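Local coordinates for beta-lactamase inhibitory protein BLIP-I (Streptomyces exfoliatus, PDB 3GMV), which probably binds and inhibits beta-lactamases as a secreted protein inhibitor, at residues Glu9-Gly14 with Gly61-Lys66; Asp38-Phe43 with Phe55-Glu60. One frame throughout, in Å; residues are numbered along the deposited sequence.

Contact 1 of 2, residues Glu9-Gly14 with Gly61-Lys66; sequences EQIQFG and GELWSK. With TAM (tris(hydroxyethyl)aminomethane), chain B.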
loop_
_atom_site.group_PDB
_atom_site.type_symbol
_atom_site.label_atom_id
_atom_site.label_comp_id
_atom_site.label_asym_id
_atom_site.label_seq_id
_atom_site.Cartn_x
_atom_site.Cartn_y
_atom_site.Cartn_z
ATOM N N GLU A 9 -0.792 8.889 -6.187
ATOM C CA GLU A 9 0.259 9.757 -5.643
ATOM C C GLU A 9 -0.191 11.207 -5.410
ATOM O O GLU A 9 0.320 11.864 -4.509
ATOM C CB GLU A 9 1.515 9.690 -6.537
ATOM C CG GLU A 9 2.047 8.239 -6.666
ATOM C CD GLU A 9 2.932 8.021 -7.905
ATOM O OE1 GLU A 9 3.289 9.010 -8.589
ATOM O OE2 GLU A 9 3.253 6.855 -8.196
ATOM N N GLN A 10 -1.117 11.703 -6.225
ATOM C CA GLN A 10 -1.629 13.061 -6.083
ATOM C C GLN A 10 -2.492 13.162 -4.815
ATOM O O GLN A 10 -2.670 14.260 -4.278
ATOM C CB GLN A 10 -2.480 13.422 -7.304
ATOM C CG GLN A 10 -1.619 13.675 -8.529
ATOM C CD GLN A 10 -2.372 13.549 -9.812
ATOM O OE1 GLN A 10 -3.578 13.755 -9.860
ATOM N NE2 GLN A 10 -1.653 13.210 -10.883
ATOM N N ILE A 11 -3.056 12.025 -4.396
ATOM C CA ILE A 11 -3.936 11.957 -3.212
ATOM C C ILE A 11 -3.046 11.965 -1.971
ATOM O O ILE A 11 -2.077 11.205 -1.909
ATOM C CB ILE A 11 -4.839 10.710 -3.273
ATOM C CG1 ILE A 11 -5.921 10.974 -4.333
ATOM C CG2 ILE A 11 -5.524 10.441 -1.926
ATOM C CD1 ILE A 11 -6.611 9.703 -4.889
ATOM N N GLN A 12 -3.365 12.845 -1.013
ATOM C CA GLN A 12 -2.489 13.118 0.109
ATOM C C GLN A 12 -3.219 13.111 1.443
ATOM O O GLN A 12 -4.402 13.481 1.531
ATOM C CB GLN A 12 -1.833 14.498 -0.092
ATOM C CG GLN A 12 -0.741 14.442 -1.187
ATOM C CD GLN A 12 -0.282 15.778 -1.631
ATOM O OE1 GLN A 12 -0.556 16.190 -2.780
ATOM N NE2 GLN A 12 0.426 16.478 -0.765
ATOM N N PHE A 13 -2.505 12.738 2.496
ATOM C CA PHE A 13 -3.163 12.687 3.807
ATOM C C PHE A 13 -3.711 14.055 4.206
ATOM O O PHE A 13 -3.082 15.112 3.950
ATOM C CB PHE A 13 -2.206 12.132 4.865
ATOM C CG PHE A 13 -1.782 10.715 4.550
ATOM C CD1 PHE A 13 -2.693 9.659 4.664
ATOM C CD2 PHE A 13 -0.511 10.466 4.058
ATOM C CE1 PHE A 13 -2.321 8.368 4.318
ATOM C CE2 PHE A 13 -0.137 9.164 3.709
ATOM C CZ PHE A 13 -1.038 8.129 3.842
ATOM N N GLY A 14 -4.893 14.024 4.816
ATOM C CA GLY A 14 -5.586 15.246 5.223
ATOM C C GLY A 14 -6.616 15.725 4.208
ATOM O O GLY A 14 -7.514 16.526 4.554
ATOM N N GLY A 61 -13.620 13.789 8.230
ATOM C CA GLY A 61 -13.707 13.679 6.763
ATOM C C GLY A 61 -12.369 13.785 6.052
ATOM O O GLY A 61 -12.332 14.019 4.843
ATOM N N GLU A 62 -11.276 13.585 6.791
ATOM C CA GLU A 62 -9.917 13.805 6.266
ATOM C C GLU A 62 -9.206 12.474 6.035
ATOM O O GLU A 62 -9.319 11.563 6.851
ATOM C CB GLU A 62 -9.105 14.649 7.246
ATOM C CG GLU A 62 -9.672 16.057 7.376
ATOM C CD GLU A 62 -8.979 16.907 8.430
ATOM O OE1 GLU A 62 -8.022 16.441 9.080
ATOM O OE2 GLU A 62 -9.385 18.081 8.586
ATOM N N LEU A 63 -8.443 12.381 4.937
ATOM C CA LEU A 63 -7.779 11.106 4.579
ATOM C C LEU A 63 -6.714 10.733 5.604
ATOM O O LEU A 63 -5.775 11.503 5.835
ATOM C CB LEU A 63 -7.088 11.304 3.206
ATOM C CG LEU A 63 -6.423 10.069 2.655
ATOM C CD1 LEU A 63 -7.582 9.140 2.200
ATOM C CD2 LEU A 63 -5.482 10.367 1.479
ATOM N N TRP A 64 -6.822 9.552 6.214
ATOM C CA TRP A 64 -5.767 9.094 7.111
ATOM C C TRP A 64 -5.101 7.827 6.565
ATOM O O TRP A 64 -4.039 7.425 7.051
ATOM C CB TRP A 64 -6.331 8.815 8.532
ATOM C CG TRP A 64 -7.269 7.655 8.577
ATOM C CD1 TRP A 64 -8.621 7.683 8.331
ATOM C CD2 TRP A 64 -6.946 6.289 8.854
ATOM N NE1 TRP A 64 -9.152 6.424 8.430
ATOM C CE2 TRP A 64 -8.148 5.547 8.752
ATOM C CE3 TRP A 64 -5.762 5.620 9.173
ATOM C CZ2 TRP A 64 -8.201 4.162 8.944
ATOM C CZ3 TRP A 64 -5.822 4.224 9.387
ATOM C CH2 TRP A 64 -7.028 3.525 9.266
ATOM N N SER A 65 -5.716 7.174 5.579
ATOM C CA SER A 65 -5.188 5.888 5.124
ATOM C C SER A 65 -5.273 5.741 3.594
ATOM O O SER A 65 -6.316 6.005 3.009
ATOM C CB SER A 65 -5.993 4.752 5.759
ATOM O OG SER A 65 -5.519 3.493 5.274
ATOM N N LYS A 66 -4.170 5.299 2.988
ATOM C CA LYS A 66 -4.132 4.890 1.602
ATOM C C LYS A 66 -3.678 3.450 1.530
ATOM O O LYS A 66 -2.718 3.071 2.212
ATOM C CB LYS A 66 -3.108 5.738 0.824
ATOM C CG LYS A 66 -3.453 7.231 0.808
ATOM C CD LYS A 66 -2.327 8.125 0.264
ATOM C CE LYS A 66 -1.980 7.803 -1.170
ATOM N NZ LYS A 66 -0.878 8.706 -1.621
HETATM C C TAM B . -8.916 5.887 12.898
HETATM C C1 TAM B . -8.574 4.412 12.877
HETATM C C2 TAM B . -8.644 6.487 14.275
HETATM C C3 TAM B . -10.372 6.072 12.525
HETATM C C4 TAM B . -7.074 4.208 13.010
HETATM C C5 TAM B . -7.414 5.869 14.935
HETATM C C6 TAM B . -10.687 7.535 12.230
HETATM N N TAM B . -8.095 6.566 11.905
HETATM O O4 TAM B . -6.801 2.796 12.931
HETATM O O5 TAM B . -7.784 5.208 16.162
HETATM O O6 TAM B . -9.557 8.359 12.535
#

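Contact 2 of 2, residues Asp38-Phe43 with Phe55-Glu60; sequences DSILCF and FSFTDE. With TAM (tris(hydroxyethyl)aminomethane), chain B.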
loop_
_atom_site.group_PDB
_atom_site.type_symbol
_atom_site.label_atom_id
_atom_site.label_comp_id
_atom_site.label_asym_id
_atom_site.label_seq_id
_atom_site.Cartn_x
_atom_site.Cartn_y
_atom_site.Cartn_z
ATOM N N ASP A 38 -17.990 4.098 4.397
ATOM C CA ASP A 38 -17.695 5.528 4.253
ATOM C C ASP A 38 -16.449 5.782 3.380
ATOM O O ASP A 38 -16.152 6.930 3.022
ATOM C CB ASP A 38 -17.471 6.169 5.623
ATOM C CG ASP A 38 -18.765 6.281 6.438
ATOM O OD1 ASP A 38 -19.846 6.058 5.893
ATOM O OD2 ASP A 38 -18.671 6.597 7.629
ATOM N N SER A 39 -15.715 4.721 3.054
ATOM C CA SER A 39 -14.446 4.854 2.336
ATOM C C SER A 39 -14.630 5.024 0.823
ATOM O O SER A 39 -15.755 5.114 0.334
ATOM C CB SER A 39 -13.557 3.659 2.663
ATOM O OG SER A 39 -13.236 3.674 4.075
ATOM N N ILE A 40 -13.524 5.112 0.084
ATOM C CA ILE A 40 -13.614 5.167 -1.375
ATOM C C ILE A 40 -12.730 4.086 -1.901
ATOM O O ILE A 40 -11.629 3.904 -1.380
ATOM C CB ILE A 40 -13.061 6.542 -1.898
ATOM C CG1 ILE A 40 -13.992 7.686 -1.456
ATOM C CG2 ILE A 40 -12.938 6.522 -3.416
ATOM C CD1 ILE A 40 -13.437 9.105 -1.706
ATOM N N LEU A 41 -13.141 3.425 -2.985
ATOM C CA LEU A 41 -12.286 2.434 -3.634
ATOM C C LEU A 41 -12.332 2.739 -5.128
ATOM O O LEU A 41 -13.422 2.953 -5.680
ATOM C CB LEU A 41 -12.874 1.038 -3.402
ATOM C CG LEU A 41 -12.130 -0.197 -3.908
ATOM C CD1 LEU A 41 -10.786 -0.278 -3.236
ATOM C CD2 LEU A 41 -12.964 -1.453 -3.578
ATOM N N CYS A 42 -11.166 2.788 -5.764
ATOM C CA CYS A 42 -11.073 3.086 -7.206
ATOM C C CYS A 42 -10.229 1.986 -7.857
ATOM O O CYS A 42 -9.157 1.656 -7.367
ATOM C CB CYS A 42 -10.406 4.449 -7.452
ATOM S SG CYS A 42 -11.088 5.863 -6.485
ATOM N N PHE A 43 -10.720 1.436 -8.967
ATOM C CA PHE A 43 -10.017 0.380 -9.716
ATOM C C PHE A 43 -9.453 0.962 -11.005
ATOM O O PHE A 43 -10.083 1.799 -11.620
ATOM C CB PHE A 43 -10.978 -0.770 -10.046
ATOM C CG PHE A 43 -11.289 -1.674 -8.878
ATOM C CD1 PHE A 43 -10.441 -2.714 -8.537
ATOM C CD2 PHE A 43 -12.451 -1.488 -8.124
ATOM C CE1 PHE A 43 -10.728 -3.558 -7.467
ATOM C CE2 PHE A 43 -12.744 -2.326 -7.052
ATOM C CZ PHE A 43 -11.879 -3.361 -6.721
ATOM N N PHE A 55 -9.182 4.384 0.091
ATOM C CA PHE A 55 -8.909 5.583 0.866
ATOM C C PHE A 55 -9.907 5.651 2.010
ATOM O O PHE A 55 -11.114 5.543 1.781
ATOM C CB PHE A 55 -9.089 6.799 -0.067
ATOM C CG PHE A 55 -8.268 6.677 -1.286
ATOM C CD1 PHE A 55 -6.885 6.835 -1.205
ATOM C CD2 PHE A 55 -8.834 6.254 -2.480
ATOM C CE1 PHE A 55 -6.081 6.666 -2.340
ATOM C CE2 PHE A 55 -8.047 6.096 -3.631
ATOM C CZ PHE A 55 -6.665 6.286 -3.576
ATOM N N SER A 56 -9.417 5.862 3.226
ATOM C CA SER A 56 -10.315 5.943 4.386
ATOM C C SER A 56 -10.139 7.255 5.103
ATOM O O SER A 56 -9.048 7.859 5.056
ATOM C CB SER A 56 -10.087 4.774 5.337
ATOM O OG SER A 56 -10.461 3.563 4.677
ATOM N N PHE A 57 -11.223 7.699 5.740
ATOM C CA PHE A 57 -11.333 9.060 6.285
ATOM C C PHE A 57 -11.632 9.100 7.778
ATOM O O PHE A 57 -12.296 8.232 8.287
ATOM C CB PHE A 57 -12.426 9.802 5.523
ATOM C CG PHE A 57 -12.119 9.902 4.065
ATOM C CD1 PHE A 57 -12.464 8.873 3.189
ATOM C CD2 PHE A 57 -11.350 10.948 3.606
ATOM C CE1 PHE A 57 -12.121 8.941 1.844
ATOM C CE2 PHE A 57 -11.012 11.040 2.252
ATOM C CZ PHE A 57 -11.373 10.049 1.379
ATOM N N THR A 58 -11.153 10.137 8.471
ATOM C CA THR A 58 -11.467 10.281 9.895
ATOM C C THR A 58 -12.919 10.765 10.060
ATOM O O THR A 58 -13.624 11.103 9.102
ATOM C CB THR A 58 -10.566 11.336 10.558
ATOM O OG1 THR A 58 -10.869 12.582 9.935
ATOM C CG2 THR A 58 -9.082 11.036 10.365
ATOM N N ASP A 59 -13.369 10.832 11.302
ATOM C CA ASP A 59 -14.694 11.328 11.591
ATOM C C ASP A 59 -14.872 12.800 11.169
ATOM O O ASP A 59 -16.002 13.274 11.018
ATOM C CB ASP A 59 -15.005 11.156 13.087
ATOM C CG ASP A 59 -15.160 9.691 13.491
ATOM O OD1 ASP A 59 -15.395 8.808 12.625
ATOM O OD2 ASP A 59 -15.049 9.412 14.704
ATOM N N GLU A 60 -13.765 13.501 10.941
ATOM C CA GLU A 60 -13.803 14.874 10.416
ATOM C C GLU A 60 -13.694 14.947 8.875
ATOM O O GLU A 60 -13.756 16.032 8.284
ATOM C CB GLU A 60 -12.738 15.739 11.109
ATOM C CG GLU A 60 -13.058 16.057 12.557
ATOM C CD GLU A 60 -13.044 14.829 13.461
ATOM O OE1 GLU A 60 -12.124 13.986 13.319
ATOM O OE2 GLU A 60 -13.960 14.705 14.321
HETATM C C TAM B . -8.916 5.887 12.898
HETATM C C1 TAM B . -8.574 4.412 12.877
HETATM C C2 TAM B . -8.644 6.487 14.275
HETATM C C3 TAM B . -10.372 6.072 12.525
HETATM C C4 TAM B . -7.074 4.208 13.010
HETATM C C5 TAM B . -7.414 5.869 14.935
HETATM C C6 TAM B . -10.687 7.535 12.230
HETATM N N TAM B . -8.095 6.566 11.905
HETATM O O4 TAM B . -6.801 2.796 12.931
HETATM O O5 TAM B . -7.784 5.208 16.162
HETATM O O6 TAM B . -9.557 8.359 12.535
HETATM O O HOH W 1 -13.584 6.152 5.630
#

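Contact 1 of 2, residues Glu9-Gly14 with Gly61-Lys66
Phe13 lies against the start of strand 63-69, and Lys66 reaches back across the ring to Ile11. The lysine methylene CD stands over one face of the Phe13 ring, 4.2 Å from the ring centroid, a CH-pi contact. Leu63 O and Ser65 N meet the same ring at its edge, near its plane. A bend at chi3 of Lys66 (61°) in an otherwise extended chain turns its end toward the carbonyl of Ile11. There Lys66 NZ donates to Ile11 O at 2.8 Å, tilted 25° from the carbonyl plane. NZ also bonds to Tyr8 O, so two carbonyls from the end of helix 5-10 and the turn after it grip the ammonium group.

The tight part lies around Leu63. With CG anti to the backbone N (chi1 -177°), this side chain extends toward the 9-14 segment, and Leu63 CD2 meets Ile11 CG2 at 3.4 Å, closer than usual van der Waals contact. Gly14 N donates to Leu63 O at 2.9 Å. At the backbone conformation of Gly14 a CB would jam against the carbonyl O of Phe13.

The other side is looser. Glu62 merely lays CG beside Gly14 O at 3.6 Å, while its OE1 is hydrogen-bonded to Trp115 NE1. The Trp64 side chain points away from the 9-14 segment, and the amine N of the bound tris(hydroxyethyl)aminomethane sits 3.2 Å above the centre of its ring system. Chemically, the buried Lys66, held by the carbonyls of Ile11 and Tyr8 with a cation-pi contact to Tyr8, is probably charged, consistent with a bond that ties the loop after helix 5-10 to strand 63-69.

Contact 2 of 2, residues Asp38-Phe43 with Phe55-Glu60
Phe55, Ile40 and Phe57 lose the most surface where strands 40-43 and 52-57 pair in a beta hairpin, their short axes running antiparallel at 167°. Phe55 and Ile40 form a hydrogen-bonded pair: Ile40 N donates to Phe55 O at 3.0 Å, and Phe55 N returns a bond to Ile40 O at 2.9 Å. Both side chains therefore emerge on one face of the sheet, where Ile40 CG2 approaches Phe55 CD2 to 4.2 Å.

From Ile40 the longer branch, with CG1 anti to the carbonyl carbon (chi1 -67°), carries CD1 to the Phe57 ring, meeting CE1 at 3.8 Å and CZ at a similar distance; the two side chains run obliquely to each other. Phe55 in turn receives a sulfur at its edge: Cys42 SG lies 5.5 Å from the ring centroid and 81° off the normal, a sulfur-aromatic contact made by a disulfide half-cystine.

On the other face Ser39 OG and Ser56 OG share a hydrogen bond of 2.8 Å. A water extends this polar link, bonding to Ser39 OG and accepting from Phe57 N at 2.8 Å, so it joins the residue just before strand 40-43 to the end of strand 52-57.

Helix 17-24 packs against the apolar face, with Phe17 and Trp21 on Ile40 and Val20 on both phenylalanines. The Cys30-Cys42 disulfide ties strand 40-43 to its outer neighbour 30-31, while Leu63 of strand 63-69 touches Phe55 and Phe57 from the other flank.

The centres of contacts 1 and 2 lie about 9 Å apart, and along the chain contact 2 is nested within the loop that contact 1 closes. Strands 40-43, 52-57 and 63-69 are consecutive neighbours in one antiparallel sheet, so the two contacts share the border between 52-57 and 63-69. There Trp64 N to Ser56 O (3.0 Å) and Ser65 O to Ser56 N (3.1 Å) are probable hydrogen bonds, and Trp64 and Ser65 both opposing Ser56 make a classic beta bulge. Thr58 and Trp64 bring the contacts together at the bound tris(hydroxyethyl)aminomethane, whose pocket Pro113 completes. The loop after helix 5-10 is thus tied to strand 63-69, which pairs with 52-57 of the hairpin.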